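Local coordinates for protein glycine cleavage system transcriptional repressor, putative (Vibrio cholerae, PDB 1U8S) that probably represses transcription of the glycine cleavage system genes, through a chain built from two ACT-type regulatory domains, at residues B[95-100]-B[140-145]. Numbering follows the deposited sequence.
Sequences EVYVES and QFHIAI
The two central strands of an ACT-type sheet meet here: Val96, Val98 and Ser100 pair with Ile145, Ile143 and Phe141 in antiparallel register, each pair closed by two backbone hydrogen bonds. The rungs Val98 N to Ile143 O (2.9 Å) and Ile143 N to Val98 O (2.8 Å) stand in the middle of this ladder. Between the hydrogen-bonded pairs, CA-H groups approach the same carbonyls, as where His142 CA lies 3.3 Å from Val98 O.

Tyr97, Glu99, His142 and Ala144 share one face of the sheet. The Tyr97 ring leans across to the neighbouring strand, since CG is anti to the backbone N (chi1 -155°), and its OH meets His142 ND1 at 2.8 Å in a hydrogen bond that either partner could donate. The hydroxyl arrives at the edge of the imidazole, in its plane, while the two rings stand almost perpendicular, at 88°. Nearer its root, Tyr97 CD1 packs against Ala144 CB at 3.9 Å. Glu99 covers one face of the imidazole: its CG sits over the ring centre, 3.6 Å from the centroid, a CH-pi contact, and the extended chain carries OE1 to 3.4 Å from His142 CE1. Edge bond and covered face together should limit rotation of the imidazole.

In the βαββαβ order of the ACT fold, strands 92-100 and 141-149 are the first and third, flanked by 172-179 and 120-128. Val96, Val98, Ile143 and Ile145 project from the opposite face, where Val98 CB and Ile143 CB approach to 4.0 Å. Helix 107-116 packs on this apolar side, with Phe110 touching Val98 and Phe114 touching Ile145. At the strand end, Ser100 OG turns to the backbone O of Asp102.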
loop_
_atom_site.group_PDB
_atom_site.type_symbol
_atom_site.label_atom_id
_atom_site.label_comp_id
_atom_site.label_asym_id
_atom_site.label_seq_id
_atom_site.Cartn_x
_atom_site.Cartn_y
_atom_site.Cartn_z
ATOM N N GLU B 95 -3.483 8.432 -12.956
ATOM C CA GLU B 95 -4.700 7.982 -12.311
ATOM C C GLU B 95 -5.688 7.711 -13.433
ATOM O O GLU B 95 -5.919 8.570 -14.278
ATOM C CB GLU B 95 -5.267 9.063 -11.402
ATOM C CG GLU B 95 -4.270 9.626 -10.438
ATOM C CD GLU B 95 -4.879 10.688 -9.547
ATOM O OE1 GLU B 95 -5.744 11.457 -10.030
ATOM O OE2 GLU B 95 -4.482 10.761 -8.365
ATOM N N VAL B 96 -6.261 6.516 -13.448
ATOM C CA VAL B 96 -7.222 6.161 -14.480
ATOM C C VAL B 96 -8.592 5.942 -13.867
ATOM O O VAL B 96 -8.709 5.474 -12.733
ATOM C CB VAL B 96 -6.797 4.875 -15.218
ATOM C CG1 VAL B 96 -7.966 4.311 -15.991
ATOM C CG2 VAL B 96 -5.655 5.178 -16.158
ATOM N N TYR B 97 -9.628 6.292 -14.620
ATOM C CA TYR B 97 -10.991 6.109 -14.156
ATOM C C TYR B 97 -11.842 5.606 -15.310
ATOM O O TYR B 97 -12.055 6.308 -16.297
ATOM C CB TYR B 97 -11.571 7.415 -13.620
ATOM C CG TYR B 97 -12.668 7.152 -12.629
ATOM C CD1 TYR B 97 -12.368 6.643 -11.367
ATOM C CD2 TYR B 97 -14.012 7.333 -12.966
ATOM C CE1 TYR B 97 -13.378 6.313 -10.451
ATOM C CE2 TYR B 97 -15.035 7.006 -12.058
ATOM C CZ TYR B 97 -14.704 6.496 -10.801
ATOM O OH TYR B 97 -15.679 6.173 -9.888
ATOM N N VAL B 98 -12.326 4.380 -15.181
ATOM C CA VAL B 98 -13.127 3.781 -16.225
ATOM C C VAL B 98 -14.528 3.517 -15.726
ATOM O O VAL B 98 -14.707 3.064 -14.605
ATOM C CB VAL B 98 -12.488 2.448 -16.697
ATOM C CG1 VAL B 98 -13.405 1.736 -17.692
ATOM C CG2 VAL B 98 -11.128 2.727 -17.326
ATOM N N GLU B 99 -15.520 3.799 -16.559
ATOM C CA GLU B 99 -16.914 3.564 -16.193
ATOM C C GLU B 99 -17.600 2.765 -17.291
ATOM O O GLU B 99 -17.447 3.075 -18.469
ATOM C CB GLU B 99 -17.644 4.890 -15.987
ATOM C CG GLU B 99 -17.183 5.674 -14.771
ATOM C CD GLU B 99 -17.730 7.089 -14.747
ATOM O OE1 GLU B 99 -17.590 7.764 -13.704
ATOM O OE2 GLU B 99 -18.293 7.526 -15.776
ATOM N N SER B 100 -18.351 1.739 -16.897
ATOM C CA SER B 100 -19.062 0.897 -17.839
ATOM C C SER B 100 -20.380 0.444 -17.247
ATOM O O SER B 100 -20.649 0.672 -16.074
ATOM C CB SER B 100 -18.229 -0.333 -18.188
ATOM O OG SER B 100 -18.958 -1.207 -19.039
ATOM N N GLN B 140 -24.049 0.831 -12.667
ATOM C CA GLN B 140 -22.800 1.080 -13.376
ATOM C C GLN B 140 -21.589 0.517 -12.635
ATOM O O GLN B 140 -21.597 0.391 -11.408
ATOM C CB GLN B 140 -22.603 2.576 -13.608
ATOM C CG GLN B 140 -23.170 3.081 -14.920
ATOM C CD GLN B 140 -22.907 4.556 -15.114
ATOM O OE1 GLN B 140 -21.763 5.004 -15.064
ATOM N NE2 GLN B 140 -23.965 5.325 -15.333
ATOM N N PHE B 141 -20.549 0.181 -13.390
ATOM C CA PHE B 141 -19.329 -0.373 -12.817
ATOM C C PHE B 141 -18.190 0.638 -12.994
ATOM O O PHE B 141 -17.943 1.086 -14.114
ATOM C CB PHE B 141 -18.986 -1.681 -13.531
ATOM C CG PHE B 141 -17.921 -2.485 -12.843
ATOM C CD1 PHE B 141 -18.180 -3.113 -11.628
ATOM C CD2 PHE B 141 -16.657 -2.615 -13.407
ATOM C CE1 PHE B 141 -17.198 -3.858 -10.984
ATOM C CE2 PHE B 141 -15.671 -3.355 -12.769
ATOM C CZ PHE B 141 -15.945 -3.978 -11.553
ATOM N N HIS B 142 -17.516 1.001 -11.898
ATOM C CA HIS B 142 -16.405 1.961 -11.953
ATOM C C HIS B 142 -15.058 1.357 -11.545
ATOM O O HIS B 142 -14.936 0.719 -10.495
ATOM C CB HIS B 142 -16.662 3.185 -11.050
ATOM C CG HIS B 142 -17.860 4.001 -11.434
ATOM N ND1 HIS B 142 -18.045 5.297 -10.997
ATOM C CD2 HIS B 142 -18.947 3.703 -12.187
ATOM C CE1 HIS B 142 -19.192 5.759 -11.464
ATOM N NE2 HIS B 142 -19.759 4.812 -12.189
ATOM N N ILE B 143 -14.046 1.574 -12.374
ATOM C CA ILE B 143 -12.696 1.083 -12.100
ATOM C C ILE B 143 -11.797 2.289 -11.827
ATOM O O ILE B 143 -11.879 3.304 -12.514
ATOM C CB ILE B 143 -12.130 0.277 -13.318
ATOM C CG1 ILE B 143 -12.996 -0.968 -13.563
ATOM C CG2 ILE B 143 -10.676 -0.134 -13.068
ATOM C CD1 ILE B 143 -12.581 -1.811 -14.777
ATOM N N ALA B 144 -10.963 2.194 -10.800
ATOM C CA ALA B 144 -10.032 3.280 -10.470
ATOM C C ALA B 144 -8.651 2.681 -10.234
ATOM O O ALA B 144 -8.466 1.850 -9.341
ATOM C CB ALA B 144 -10.497 4.040 -9.233
ATOM N N ILE B 145 -7.689 3.107 -11.038
ATOM C CA ILE B 145 -6.330 2.594 -10.938
ATOM C C ILE B 145 -5.307 3.719 -10.816
ATOM O O ILE B 145 -5.436 4.764 -11.463
ATOM C CB ILE B 145 -5.966 1.752 -12.206
ATOM C CG1 ILE B 145 -6.798 0.463 -12.243
ATOM C CG2 ILE B 145 -4.453 1.463 -12.245
ATOM C CD1 ILE B 145 -6.796 -0.239 -13.593
#